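Local coordinates for protein collagen adhesin (Staphylococcus aureus, PDB 2F68) that binds collagen as a surface adhesin of Staphylococcus aureus, probably by closing two immunoglobulin-like domains round the rope-like ligand in a 'collagen hug', at residues A[30-35]-A[65-70]; A[150-155]-A[278-283]; A[201-206]-A[220-225]. All blocks are in the same frame, centred on the assembly; numbering follows the deposited sequence.

Contact 1 of 3, residues A[30-35]-A[65-70]; sequences GGKTTV and EGYSKT
Lys32 and Tyr67 meet at about a right angle, the long aliphatic chain of the lysine passing across the hydroxyl end of the tyrosine ring. CE of Lys32 comes to 3.4 Å from OH of Tyr67, and CG of the same lysine lies 3.6 Å from that oxygen, so the phenol is met by methylenes and not by the ammonium group. CE approaches the ring obliquely, at 3.9 Å from Tyr67 CZ. The extended lysine chain (chi2 178°) lays CG, CD and CE across the hydroxyl end, with NZ beyond. Tyr67 points its CB at strand 31-40, with CG anti to its carbonyl carbon (chi1 -69°). The closest CA atoms, those of Lys32 and Glu65, are 9.6 Å apart, so side chains alone make this small van der Waals contact. It belongs to the bacterial Ig-like domain that precedes the collagen-binding domain. Ile298 touches both side chains. Just before Lys32, Gly30 and Gly31 both face Gly114 in a G1 beta bulge. Strand 104-116 lies between strands 31-40 and 62-75 in the sheet, pairing antiparallel with each, so lysine and tyrosine reach across an intervening strand, whose Gln113 also touches Tyr67.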
ATOM      1  N   GLY A  30      -9.297   5.405  -1.336  1.00 25.83           N
ATOM      2  CA  GLY A  30      -8.014   4.716  -1.468  1.00 25.40           C
ATOM      3  C   GLY A  30      -6.832   5.662  -1.352  1.00 24.88           C
ATOM      4  O   GLY A  30      -5.719   5.328  -1.768  1.00 23.66           O
ATOM      5  N   GLY A  31      -7.076   6.841  -0.783  1.00 25.46           N
ATOM      6  CA  GLY A  31      -6.044   7.862  -0.616  1.00 25.41           C
ATOM      7  C   GLY A  31      -5.247   7.702   0.664  1.00 25.29           C
ATOM      8  O   GLY A  31      -5.683   7.027   1.600  1.00 25.03           O
ATOM      9  N   LYS A  32      -4.075   8.333   0.700  1.00 25.16           N
ATOM     10  CA  LYS A  32      -3.178   8.255   1.851  1.00 26.70           C
ATOM     11  C   LYS A  32      -3.200   9.541   2.674  1.00 25.99           C
ATOM     12  O   LYS A  32      -3.241  10.642   2.121  1.00 24.39           O
ATOM     13  CB  LYS A  32      -1.745   7.957   1.399  1.00 26.84           C
ATOM     14  CG  LYS A  32      -1.548   6.582   0.775  1.00 29.63           C
ATOM     15  CD  LYS A  32      -0.110   6.392   0.318  1.00 31.48           C
ATOM     16  CE  LYS A  32       0.081   5.047  -0.364  1.00 37.90           C
ATOM     17  NZ  LYS A  32       1.486   4.849  -0.815  1.00 38.43           N
ATOM     18  N   THR A  33      -3.174   9.385   3.996  1.00 25.37           N
ATOM     19  CA  THR A  33      -3.106  10.519   4.921  1.00 23.74           C
ATOM     20  C   THR A  33      -2.278  10.178   6.166  1.00 23.11           C
ATOM     21  O   THR A  33      -2.220   9.019   6.586  1.00 23.26           O
ATOM     22  CB  THR A  33      -4.517  11.054   5.305  1.00 24.00           C
ATOM     23  OG1 THR A  33      -4.387  12.181   6.179  1.00 25.39           O
ATOM     24  CG2 THR A  33      -5.367   9.976   5.980  1.00 24.44           C
ATOM     25  N   THR A  34      -1.640  11.194   6.743  1.00 22.58           N
ATOM     26  CA  THR A  34      -0.701  10.998   7.848  1.00 22.77           C
ATOM     27  C   THR A  34      -1.325  11.340   9.204  1.00 21.91           C
ATOM     28  O   THR A  34      -1.900  12.416   9.379  1.00 22.57           O
ATOM     29  CB  THR A  34       0.591  11.828   7.644  1.00 23.22           C
ATOM     30  OG1 THR A  34       0.964  11.810   6.259  1.00 24.56           O
ATOM     31  CG2 THR A  34       1.731  11.263   8.476  1.00 24.03           C
ATOM     32  N   VAL A  35      -1.198  10.413  10.151  1.00 21.07           N
ATOM     33  CA  VAL A  35      -1.715  10.586  11.510  1.00 21.15           C
ATOM     34  C   VAL A  35      -0.560  10.842  12.480  1.00 20.63           C
ATOM     35  O   VAL A  35       0.433  10.111  12.479  1.00 21.75           O
ATOM     36  CB  VAL A  35      -2.522   9.344  11.980  1.00 21.16           C
ATOM     37  CG1 VAL A  35      -3.172   9.594  13.340  1.00 21.76           C
ATOM     38  CG2 VAL A  35      -3.581   8.965  10.955  1.00 20.22           C
ATOM     39  N   GLU A  65      -7.127   1.991   7.159  1.00 22.86           N
ATOM     40  CA  GLU A  65      -6.146   0.911   7.198  1.00 23.43           C
ATOM     41  C   GLU A  65      -4.737   1.451   7.431  1.00 23.18           C
ATOM     42  O   GLU A  65      -4.181   2.152   6.582  1.00 22.11           O
ATOM     43  CB  GLU A  65      -6.196   0.087   5.906  1.00 24.52           C
ATOM     44  CG  GLU A  65      -7.528  -0.604   5.646  1.00 26.95           C
ATOM     45  CD  GLU A  65      -7.540  -1.397   4.351  1.00 29.14           C
ATOM     46  OE1 GLU A  65      -6.743  -2.352   4.223  1.00 29.87           O
ATOM     47  OE2 GLU A  65      -8.357  -1.073   3.463  1.00 35.43           O
ATOM     48  N   GLY A  66      -4.173   1.125   8.590  1.00 21.67           N
ATOM     49  CA  GLY A  66      -2.823   1.553   8.947  1.00 21.74           C
ATOM     50  C   GLY A  66      -1.763   0.700   8.283  1.00 21.62           C
ATOM     51  O   GLY A  66      -1.758  -0.523   8.433  1.00 21.26           O
ATOM     52  N   TYR A  67      -0.864   1.348   7.546  1.00 22.53           N
ATOM     53  CA  TYR A  67       0.233   0.654   6.873  1.00 23.29           C
ATOM     54  C   TYR A  67       1.207   0.062   7.890  1.00 24.37           C
ATOM     55  O   TYR A  67       1.710   0.772   8.766  1.00 24.35           O
ATOM     56  CB  TYR A  67       0.959   1.593   5.907  1.00 23.28           C
ATOM     57  CG  TYR A  67       0.141   1.988   4.694  1.00 24.09           C
ATOM     58  CD1 TYR A  67      -0.569   3.187   4.669  1.00 23.97           C
ATOM     59  CD2 TYR A  67       0.083   1.165   3.570  1.00 23.59           C
ATOM     60  CE1 TYR A  67      -1.321   3.556   3.554  1.00 24.69           C
ATOM     61  CE2 TYR A  67      -0.663   1.523   2.452  1.00 23.59           C
ATOM     62  CZ  TYR A  67      -1.362   2.720   2.451  1.00 24.72           C
ATOM     63  OH  TYR A  67      -2.101   3.076   1.346  1.00 25.80           O
ATOM     64  N   SER A  68       1.456  -1.240   7.763  1.00 25.54           N
ATOM     65  CA  SER A  68       2.248  -2.001   8.734  1.00 26.09           C
ATOM     66  C   SER A  68       3.686  -1.501   8.870  1.00 26.24           C
ATOM     67  O   SER A  68       4.504  -1.680   7.966  1.00 25.84           O
ATOM     68  CB  SER A  68       2.228  -3.494   8.392  1.00 25.54           C
ATOM     69  OG  SER A  68       0.910  -4.012   8.435  1.00 30.84           O
ATOM     70  N   LYS A  69       3.979  -0.871  10.006  1.00 25.87           N
ATOM     71  CA  LYS A  69       5.315  -0.347  10.296  1.00 25.84           C
ATOM     72  C   LYS A  69       5.693  -0.526  11.765  1.00 25.78           C
ATOM     73  O   LYS A  69       4.833  -0.493  12.648  1.00 23.24           O
ATOM     74  CB  LYS A  69       5.414   1.135   9.908  1.00 25.54           C
ATOM     75  CG  LYS A  69       5.641   1.400   8.421  1.00 29.84           C
ATOM     76  CD  LYS A  69       7.089   1.155   8.012  1.00 32.99           C
ATOM     77  CE  LYS A  69       7.296   1.416   6.529  1.00 31.81           C
ATOM     78  NZ  LYS A  69       8.706   1.179   6.115  1.00 34.07           N
ATOM     79  N   THR A  70       6.988  -0.714  12.012  1.00 25.32           N
ATOM     80  CA  THR A  70       7.522  -0.827  13.367  1.00 26.87           C
ATOM     81  C   THR A  70       8.676   0.159  13.558  1.00 27.66           C
ATOM     82  O   THR A  70       9.774  -0.042  13.031  1.00 26.14           O
ATOM     83  CB  THR A  70       7.981  -2.272  13.685  1.00 27.63           C
ATOM     84  OG1 THR A  70       6.951  -3.199  13.318  1.00 28.06           O
ATOM     85  CG2 THR A  70       8.291  -2.430  15.170  1.00 27.46           C
TER

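Contact 2 of 3, residues A[150-155]-A[278-283]; sequences SVFYYK and YQEHGK
Phe152 and Tyr278 lie in an offset stack, centroids 4.1 Å apart and planes 16° from parallel. CD2 of Phe152 sits over the centre of the tyrosine ring, while Tyr278 CD1 is displaced toward the rim of the phenylalanine. The contact joins the lead-in to edge strand 154-156 to the loop after strand 269-278, hence one sheet of the collagen-binding domain to the other. Phe152 swings CG anti to its backbone N (chi1 -176°), sending the ring toward the 278-283 loop; Tyr278 holds CG between its N and carbonyl carbon (chi1 63°), and its ring runs the opposite way. A water accepts a bond from Tyr153 N at 2.9 Å and is hydrogen-bonded to Tyr278 OH at 2.8 Å. CB of Tyr153 brushes Tyr278 CE2 at 4.2 Å before its ring leads away to Phe291 and its hydroxyl to Ser274. Glu280, extended beyond CG, runs antiparallel to the Phe152 side chain: its CG lies 3.5 Å from Phe152 CD1, and OE2 is 3.4 Å from Phe152 CB. With no direct hydrogen bond between the segments, the join rests on the buried ring stack and a single water, while Ser178, bonded to OE1, steadies the carboxylate beside Phe152.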
ATOM      1  N   SER A 150     -12.156   3.267 -19.646  1.00 48.43           N
ATOM      2  CA  SER A 150     -10.726   2.977 -19.573  1.00 45.72           C
ATOM      3  C   SER A 150     -10.077   2.945 -20.956  1.00 43.06           C
ATOM      4  O   SER A 150     -10.747   2.699 -21.962  1.00 44.76           O
ATOM      5  CB  SER A 150     -10.491   1.644 -18.856  1.00 46.40           C
ATOM      6  OG  SER A 150     -10.973   1.687 -17.524  1.00 45.16           O
ATOM      7  N   VAL A 151      -8.770   3.198 -20.991  1.00 38.73           N
ATOM      8  CA  VAL A 151      -7.979   3.081 -22.219  1.00 33.77           C
ATOM      9  C   VAL A 151      -7.665   1.611 -22.515  1.00 30.15           C
ATOM     10  O   VAL A 151      -7.991   0.731 -21.712  1.00 29.44           O
ATOM     11  CB  VAL A 151      -6.664   3.911 -22.148  1.00 33.82           C
ATOM     12  CG1 VAL A 151      -6.966   5.405 -22.198  1.00 34.66           C
ATOM     13  CG2 VAL A 151      -5.850   3.558 -20.900  1.00 31.97           C
ATOM     14  N   PHE A 152      -7.042   1.353 -23.664  1.00 26.29           N
ATOM     15  CA  PHE A 152      -6.655  -0.005 -24.052  1.00 24.17           C
ATOM     16  C   PHE A 152      -5.710  -0.625 -23.026  1.00 22.33           C
ATOM     17  O   PHE A 152      -6.026  -1.651 -22.420  1.00 20.50           O
ATOM     18  CB  PHE A 152      -6.014  -0.016 -25.446  1.00 23.15           C
ATOM     19  CG  PHE A 152      -5.667  -1.395 -25.950  1.00 23.69           C
ATOM     20  CD1 PHE A 152      -6.572  -2.114 -26.723  1.00 21.96           C
ATOM     21  CD2 PHE A 152      -4.433  -1.972 -25.658  1.00 22.23           C
ATOM     22  CE1 PHE A 152      -6.257  -3.385 -27.197  1.00 22.83           C
ATOM     23  CE2 PHE A 152      -4.110  -3.245 -26.125  1.00 23.82           C
ATOM     24  CZ  PHE A 152      -5.024  -3.952 -26.895  1.00 24.20           C
ATOM     25  N   TYR A 153      -4.556   0.009 -22.835  1.00 21.56           N
ATOM     26  CA  TYR A 153      -3.551  -0.479 -21.899  1.00 19.81           C
ATOM     27  C   TYR A 153      -3.044   0.622 -20.974  1.00 20.64           C
ATOM     28  O   TYR A 153      -2.637   1.695 -21.428  1.00 18.58           O
ATOM     29  CB  TYR A 153      -2.385  -1.138 -22.649  1.00 20.52           C
ATOM     30  CG  TYR A 153      -1.199  -1.488 -21.773  1.00 20.05           C
ATOM     31  CD1 TYR A 153      -1.251  -2.566 -20.890  1.00 19.38           C
ATOM     32  CD2 TYR A 153      -0.023  -0.741 -21.831  1.00 17.82           C
ATOM     33  CE1 TYR A 153      -0.165  -2.890 -20.084  1.00 18.73           C
ATOM     34  CE2 TYR A 153       1.071  -1.057 -21.028  1.00 18.68           C
ATOM     35  CZ  TYR A 153       0.991  -2.132 -20.158  1.00 19.27           C
ATOM     36  OH  TYR A 153       2.067  -2.450 -19.362  1.00 18.95           O
ATOM     37  N   TYR A 154      -3.082   0.340 -19.674  1.00 20.69           N
ATOM     38  CA  TYR A 154      -2.486   1.207 -18.661  1.00 21.24           C
ATOM     39  C   TYR A 154      -1.885   0.361 -17.542  1.00 21.10           C
ATOM     40  O   TYR A 154      -2.326  -0.766 -17.299  1.00 21.89           O
ATOM     41  CB  TYR A 154      -3.514   2.206 -18.107  1.00 23.11           C
ATOM     42  CG  TYR A 154      -4.525   1.618 -17.142  1.00 24.46           C
ATOM     43  CD1 TYR A 154      -5.686   1.001 -17.607  1.00 25.10           C
ATOM     44  CD2 TYR A 154      -4.328   1.696 -15.762  1.00 24.62           C
ATOM     45  CE1 TYR A 154      -6.619   0.465 -16.723  1.00 25.61           C
ATOM     46  CE2 TYR A 154      -5.254   1.162 -14.871  1.00 25.85           C
ATOM     47  CZ  TYR A 154      -6.396   0.550 -15.358  1.00 25.79           C
ATOM     48  OH  TYR A 154      -7.316   0.022 -14.481  1.00 25.40           O
ATOM     49  N   LYS A 155      -0.880   0.910 -16.867  1.00 20.04           N
ATOM     50  CA  LYS A 155      -0.188   0.198 -15.800  1.00 21.41           C
ATOM     51  C   LYS A 155      -0.306   0.942 -14.471  1.00 20.03           C
ATOM     52  O   LYS A 155      -0.093   2.155 -14.406  1.00 20.16           O
ATOM     53  CB  LYS A 155       1.278  -0.018 -16.176  1.00 22.82           C
ATOM     54  CG  LYS A 155       1.988  -1.081 -15.349  1.00 29.86           C
ATOM     55  CD  LYS A 155       3.412  -1.324 -15.839  1.00 34.97           C
ATOM     56  CE  LYS A 155       4.308  -0.103 -15.657  1.00 32.18           C
ATOM     57  NZ  LYS A 155       4.276   0.442 -14.271  1.00 29.94           N
ATOM     58  N   TYR A 278       0.451  -2.117 -29.992  1.00 20.89           N
ATOM     59  CA  TYR A 278      -0.896  -2.590 -30.327  1.00 20.22           C
ATOM     60  C   TYR A 278      -1.612  -1.683 -31.326  1.00 20.80           C
ATOM     61  O   TYR A 278      -1.201  -0.541 -31.546  1.00 20.56           O
ATOM     62  CB  TYR A 278      -1.748  -2.760 -29.058  1.00 21.08           C
ATOM     63  CG  TYR A 278      -2.003  -1.478 -28.293  1.00 21.32           C
ATOM     64  CD1 TYR A 278      -3.083  -0.652 -28.613  1.00 20.26           C
ATOM     65  CD2 TYR A 278      -1.173  -1.095 -27.240  1.00 20.50           C
ATOM     66  CE1 TYR A 278      -3.324   0.524 -27.911  1.00 22.35           C
ATOM     67  CE2 TYR A 278      -1.405   0.081 -26.531  1.00 21.34           C
ATOM     68  CZ  TYR A 278      -2.481   0.884 -26.872  1.00 21.46           C
ATOM     69  OH  TYR A 278      -2.715   2.046 -26.173  1.00 23.13           O
ATOM     70  N   GLN A 279      -2.684  -2.201 -31.924  1.00 20.97           N
ATOM     71  CA  GLN A 279      -3.550  -1.416 -32.801  1.00 22.60           C
ATOM     72  C   GLN A 279      -4.986  -1.938 -32.791  1.00 22.39           C
ATOM     73  O   GLN A 279      -5.276  -2.999 -33.351  1.00 22.59           O
ATOM     74  CB  GLN A 279      -3.003  -1.382 -34.236  1.00 20.76           C
ATOM     75  CG  GLN A 279      -3.834  -0.530 -35.201  1.00 22.27           C
ATOM     76  CD  GLN A 279      -3.269  -0.489 -36.613  1.00 24.61           C
ATOM     77  OE1 GLN A 279      -2.264  -1.134 -36.918  1.00 23.77           O
ATOM     78  NE2 GLN A 279      -3.921   0.276 -37.482  1.00 24.10           N
ATOM     79  N   GLU A 280      -5.874  -1.187 -32.143  1.00 24.17           N
ATOM     80  CA  GLU A 280      -7.308  -1.459 -32.199  1.00 24.62           C
ATOM     81  C   GLU A 280      -7.793  -1.179 -33.614  1.00 25.26           C
ATOM     82  O   GLU A 280      -7.467  -0.134 -34.187  1.00 24.91           O
ATOM     83  CB  GLU A 280      -8.075  -0.576 -31.211  1.00 25.80           C
ATOM     84  CG  GLU A 280      -7.729  -0.803 -29.748  1.00 28.59           C
ATOM     85  CD  GLU A 280      -8.561   0.054 -28.809  1.00 31.03           C
ATOM     86  OE1 GLU A 280      -9.804  -0.077 -28.817  1.00 33.43           O
ATOM     87  OE2 GLU A 280      -7.969   0.855 -28.055  1.00 34.37           O
ATOM     88  N   HIS A 281      -8.553  -2.111 -34.181  1.00 25.77           N
ATOM     89  CA  HIS A 281      -9.050  -1.951 -35.545  1.00 25.81           C
ATOM     90  C   HIS A 281     -10.100  -0.845 -35.613  1.00 26.49           C
ATOM     91  O   HIS A 281     -11.226  -1.001 -35.133  1.00 27.16           O
ATOM     92  CB  HIS A 281      -9.590  -3.270 -36.101  1.00 26.19           C
ATOM     93  CG  HIS A 281      -9.716  -3.284 -37.591  1.00 24.63           C
ATOM     94  ND1 HIS A 281     -10.933  -3.242 -38.234  1.00 24.49           N
ATOM     95  CD2 HIS A 281      -8.775  -3.319 -38.564  1.00 22.98           C
ATOM     96  CE1 HIS A 281     -10.737  -3.260 -39.541  1.00 19.74           C
ATOM     97  NE2 HIS A 281      -9.436  -3.305 -39.768  1.00 25.71           N
ATOM     98  N   GLY A 282      -9.705   0.276 -36.210  1.00 28.09           N
ATOM     99  CA  GLY A 282     -10.508   1.495 -36.215  1.00 29.95           C
ATOM    100  C   GLY A 282      -9.773   2.637 -35.537  1.00 31.06           C
ATOM    101  O   GLY A 282     -10.190   3.793 -35.622  1.00 31.46           O
ATOM    102  N   LYS A 283      -8.673   2.300 -34.865  1.00 30.56           N
ATOM    103  CA  LYS A 283      -7.840   3.275 -34.164  1.00 31.13           C
ATOM    104  C   LYS A 283      -6.423   3.297 -34.735  1.00 30.98           C
ATOM    105  O   LYS A 283      -6.022   2.385 -35.463  1.00 28.86           O
ATOM    106  CB  LYS A 283      -7.801   2.966 -32.661  1.00 31.92           C
ATOM    107  CG  LYS A 283      -9.155   3.021 -31.952  1.00 34.00           C
ATOM    108  CD  LYS A 283      -9.622   4.451 -31.714  1.00 38.31           C
ATOM    109  CE  LYS A 283     -10.983   4.480 -31.038  1.00 40.03           C
ATOM    110  NZ  LYS A 283     -11.461   5.872 -30.809  1.00 43.91           N
TER
HETATM  111  O   HOH W   1      -3.811   2.709 -23.735  1.00 20.56           O

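Contact 3 of 3, residues A[201-206]-A[220-225]; sequences LNINVT and TDFEKA
Phe222 of helix 218-225 packs on Ile203 and Val205 of strand 194-207, a helix-on-sheet contact in the beta-rich, immunoglobulin-like collagen-binding domain. The strand runs within a five-stranded antiparallel sheet, between strands 252-262 and 211-213, and its alternation brings Ile203 and Val205 to the helix side while Asn204 between them points away.

The helical segment opens at Thr220, whose carbonyl O accepts a bond from Lys224 N. Next comes Asp221, tied by OD2 to the hydroxyl of Ser217, just before it in the chain, and touching Tyr213 of the neighbouring edge strand. Phe222 then makes the whole of the contact with segment 201-206. It is the nearest helical residue to the strand, its CA 7.9 Å from that of Ile203, and it throws CG anti to the backbone N (chi1 -175°), sending the ring directly at the sheet. The aliphatic side chains meet it at about right angles. Phe226, its ring plane at about 45° to that of Phe222, also touches it, as does Ile231, which reaches Ile203 too. Glu223 turns to a different neighbour, its OE2 accepting from the backbone N of Ile231 and so fastening the helix to strand 230-234. One turn after Asp221, Ala225 sends its N to the Asp221 carbonyl and rests its methyl on Tyr213.

All the close approaches converge on one ring corner: CE1 of Phe222 is 3.8 Å from Ile203 CG2, which comes in obliquely, and 3.8 Å from Val205 CG2, which lies at the ring edge, in its plane.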
ATOM      1  N   LEU A 201       2.934 -14.172  -9.653  1.00 29.48           N
ATOM      2  CA  LEU A 201       2.564 -13.616 -10.956  1.00 29.75           C
ATOM      3  C   LEU A 201       1.043 -13.534 -11.131  1.00 31.26           C
ATOM      4  O   LEU A 201       0.448 -12.497 -10.852  1.00 35.04           O
ATOM      5  CB  LEU A 201       3.220 -14.420 -12.092  1.00 30.61           C
ATOM      6  CG  LEU A 201       3.565 -13.774 -13.448  1.00 30.34           C
ATOM      7  CD1 LEU A 201       2.330 -13.501 -14.309  1.00 27.33           C
ATOM      8  CD2 LEU A 201       4.414 -12.509 -13.293  1.00 29.62           C
ATOM      9  N   ASN A 202       0.433 -14.633 -11.577  1.00 28.83           N
ATOM     10  CA  ASN A 202      -1.013 -14.737 -11.870  1.00 27.32           C
ATOM     11  C   ASN A 202      -1.582 -13.807 -12.957  1.00 24.89           C
ATOM     12  O   ASN A 202      -1.299 -12.607 -12.982  1.00 24.57           O
ATOM     13  CB  ASN A 202      -1.884 -14.747 -10.589  1.00 27.31           C
ATOM     14  CG  ASN A 202      -2.096 -13.362  -9.986  1.00 29.96           C
ATOM     15  OD1 ASN A 202      -1.558 -13.051  -8.922  1.00 30.10           O
ATOM     16  ND2 ASN A 202      -2.893 -12.532 -10.652  1.00 29.63           N
ATOM     17  N   ILE A 203      -2.385 -14.385 -13.850  1.00 23.80           N
ATOM     18  CA  ILE A 203      -3.013 -13.644 -14.947  1.00 23.14           C
ATOM     19  C   ILE A 203      -4.531 -13.840 -14.918  1.00 23.60           C
ATOM     20  O   ILE A 203      -5.015 -14.972 -14.834  1.00 23.74           O
ATOM     21  CB  ILE A 203      -2.466 -14.073 -16.347  1.00 22.73           C
ATOM     22  CG1 ILE A 203      -0.933 -14.131 -16.368  1.00 22.11           C
ATOM     23  CG2 ILE A 203      -2.967 -13.135 -17.442  1.00 20.29           C
ATOM     24  CD1 ILE A 203      -0.357 -15.522 -16.148  1.00 22.60           C
ATOM     25  N   ASN A 204      -5.269 -12.735 -14.982  1.00 24.30           N
ATOM     26  CA  ASN A 204      -6.729 -12.778 -15.046  1.00 25.04           C
ATOM     27  C   ASN A 204      -7.242 -12.411 -16.436  1.00 25.79           C
ATOM     28  O   ASN A 204      -7.028 -11.293 -16.914  1.00 24.47           O
ATOM     29  CB  ASN A 204      -7.351 -11.862 -13.985  1.00 25.00           C
ATOM     30  CG  ASN A 204      -8.856 -12.056 -13.848  1.00 26.88           C
ATOM     31  OD1 ASN A 204      -9.358 -13.182 -13.868  1.00 27.69           O
ATOM     32  ND2 ASN A 204      -9.581 -10.953 -13.698  1.00 28.27           N
ATOM     33  N   VAL A 205      -7.913 -13.364 -17.079  1.00 25.90           N
ATOM     34  CA  VAL A 205      -8.473 -13.156 -18.413  1.00 26.24           C
ATOM     35  C   VAL A 205     -10.000 -13.125 -18.345  1.00 27.69           C
ATOM     36  O   VAL A 205     -10.622 -14.019 -17.765  1.00 28.95           O
ATOM     37  CB  VAL A 205      -8.002 -14.240 -19.423  1.00 25.72           C
ATOM     38  CG1 VAL A 205      -8.360 -13.837 -20.849  1.00 25.28           C
ATOM     39  CG2 VAL A 205      -6.499 -14.475 -19.309  1.00 25.15           C
ATOM     40  N   THR A 206     -10.591 -12.084 -18.928  1.00 27.50           N
ATOM     41  CA  THR A 206     -12.047 -11.932 -18.980  1.00 28.76           C
ATOM     42  C   THR A 206     -12.523 -11.658 -20.404  1.00 29.94           C
ATOM     43  O   THR A 206     -11.904 -10.882 -21.135  1.00 29.93           O
ATOM     44  CB  THR A 206     -12.551 -10.805 -18.047  1.00 28.29           C
ATOM     45  OG1 THR A 206     -11.781  -9.616 -18.264  1.00 36.30           O
ATOM     46  CG2 THR A 206     -12.443 -11.217 -16.583  1.00 28.39           C
ATOM     47  N   THR A 220       2.906 -21.400 -17.440  1.00 26.89           N
ATOM     48  CA  THR A 220       2.826 -22.627 -18.237  1.00 28.48           C
ATOM     49  C   THR A 220       1.394 -22.909 -18.705  1.00 27.77           C
ATOM     50  O   THR A 220       1.180 -23.298 -19.854  1.00 28.34           O
ATOM     51  CB  THR A 220       3.378 -23.848 -17.457  1.00 28.64           C
ATOM     52  OG1 THR A 220       4.597 -23.488 -16.794  1.00 29.71           O
ATOM     53  CG2 THR A 220       3.647 -25.020 -18.397  1.00 31.87           C
ATOM     54  N   ASP A 221       0.426 -22.699 -17.813  1.00 27.62           N
ATOM     55  CA  ASP A 221      -0.989 -22.913 -18.128  1.00 26.62           C
ATOM     56  C   ASP A 221      -1.545 -21.857 -19.082  1.00 26.85           C
ATOM     57  O   ASP A 221      -2.463 -22.137 -19.857  1.00 25.80           O
ATOM     58  CB  ASP A 221      -1.831 -22.964 -16.847  1.00 26.99           C
ATOM     59  CG  ASP A 221      -1.519 -24.177 -15.982  1.00 29.13           C
ATOM     60  OD1 ASP A 221      -1.192 -25.251 -16.533  1.00 32.21           O
ATOM     61  OD2 ASP A 221      -1.608 -24.055 -14.742  1.00 29.22           O
ATOM     62  N   PHE A 222      -0.989 -20.647 -19.017  1.00 25.83           N
ATOM     63  CA  PHE A 222      -1.387 -19.550 -19.900  1.00 24.64           C
ATOM     64  C   PHE A 222      -0.891 -19.776 -21.328  1.00 25.26           C
ATOM     65  O   PHE A 222      -1.633 -19.563 -22.289  1.00 26.51           O
ATOM     66  CB  PHE A 222      -0.871 -18.209 -19.360  1.00 24.02           C
ATOM     67  CG  PHE A 222      -1.330 -17.011 -20.150  1.00 23.54           C
ATOM     68  CD1 PHE A 222      -2.547 -16.397 -19.865  1.00 23.65           C
ATOM     69  CD2 PHE A 222      -0.542 -16.489 -21.173  1.00 24.27           C
ATOM     70  CE1 PHE A 222      -2.975 -15.287 -20.591  1.00 27.28           C
ATOM     71  CE2 PHE A 222      -0.960 -15.380 -21.905  1.00 24.98           C
ATOM     72  CZ  PHE A 222      -2.179 -14.778 -21.612  1.00 23.76           C
ATOM     73  N   GLU A 223       0.361 -20.211 -21.456  1.00 27.40           N
ATOM     74  CA  GLU A 223       0.986 -20.442 -22.759  1.00 28.33           C
ATOM     75  C   GLU A 223       0.437 -21.683 -23.469  1.00 29.90           C
ATOM     76  O   GLU A 223       0.494 -21.777 -24.697  1.00 29.39           O
ATOM     77  CB  GLU A 223       2.509 -20.535 -22.619  1.00 29.59           C
ATOM     78  CG  GLU A 223       3.187 -19.208 -22.281  1.00 26.97           C
ATOM     79  CD  GLU A 223       4.699 -19.319 -22.136  1.00 29.14           C
ATOM     80  OE1 GLU A 223       5.270 -20.375 -22.486  1.00 33.42           O
ATOM     81  OE2 GLU A 223       5.320 -18.340 -21.671  1.00 26.37           O
ATOM     82  N   LYS A 224      -0.091 -22.626 -22.690  1.00 30.01           N
ATOM     83  CA  LYS A 224      -0.711 -23.834 -23.237  1.00 31.20           C
ATOM     84  C   LYS A 224      -2.136 -23.573 -23.724  1.00 29.72           C
ATOM     85  O   LYS A 224      -2.535 -24.067 -24.780  1.00 29.06           O
ATOM     86  CB  LYS A 224      -0.702 -24.969 -22.208  1.00 31.46           C
ATOM     87  CG  LYS A 224       0.632 -25.690 -22.085  1.00 36.54           C
ATOM     88  CD  LYS A 224       0.568 -26.789 -21.034  1.00 41.50           C
ATOM     89  CE  LYS A 224       1.900 -27.514 -20.895  1.00 44.62           C
ATOM     90  NZ  LYS A 224       2.227 -28.350 -22.085  1.00 46.96           N
ATOM     91  N   ALA A 225      -2.895 -22.800 -22.947  1.00 28.84           N
ATOM     92  CA  ALA A 225      -4.267 -22.436 -23.302  1.00 28.67           C
ATOM     93  C   ALA A 225      -4.303 -21.427 -24.448  1.00 28.91           C
ATOM     94  O   ALA A 225      -5.241 -21.420 -25.249  1.00 28.46           O
ATOM     95  CB  ALA A 225      -5.005 -21.893 -22.090  1.00 29.10           C
TER

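In the fold
From the N terminus, the chain first closes contact 1, joining strands 31-40 and 62-75 across about thirty residues of the first domain. It then passes to the second domain, where 150-155 opens contact 2. Before that contact closes at 278-283, over 120 residues later, the chain makes the short return of contact 3; contact 3 is therefore enclosed by contact 2, and contact 1 precedes both in series. Contact 2 ties the segment leading to edge strand 154-156 of the five-stranded sheet to the loop after strand 269-278 of the six-stranded sheet, while contact 3 lays helix 218-225 on the five-stranded one. Contact 1 stands about 34 Å and 33 Å, centre to centre, from contacts 2 and 3.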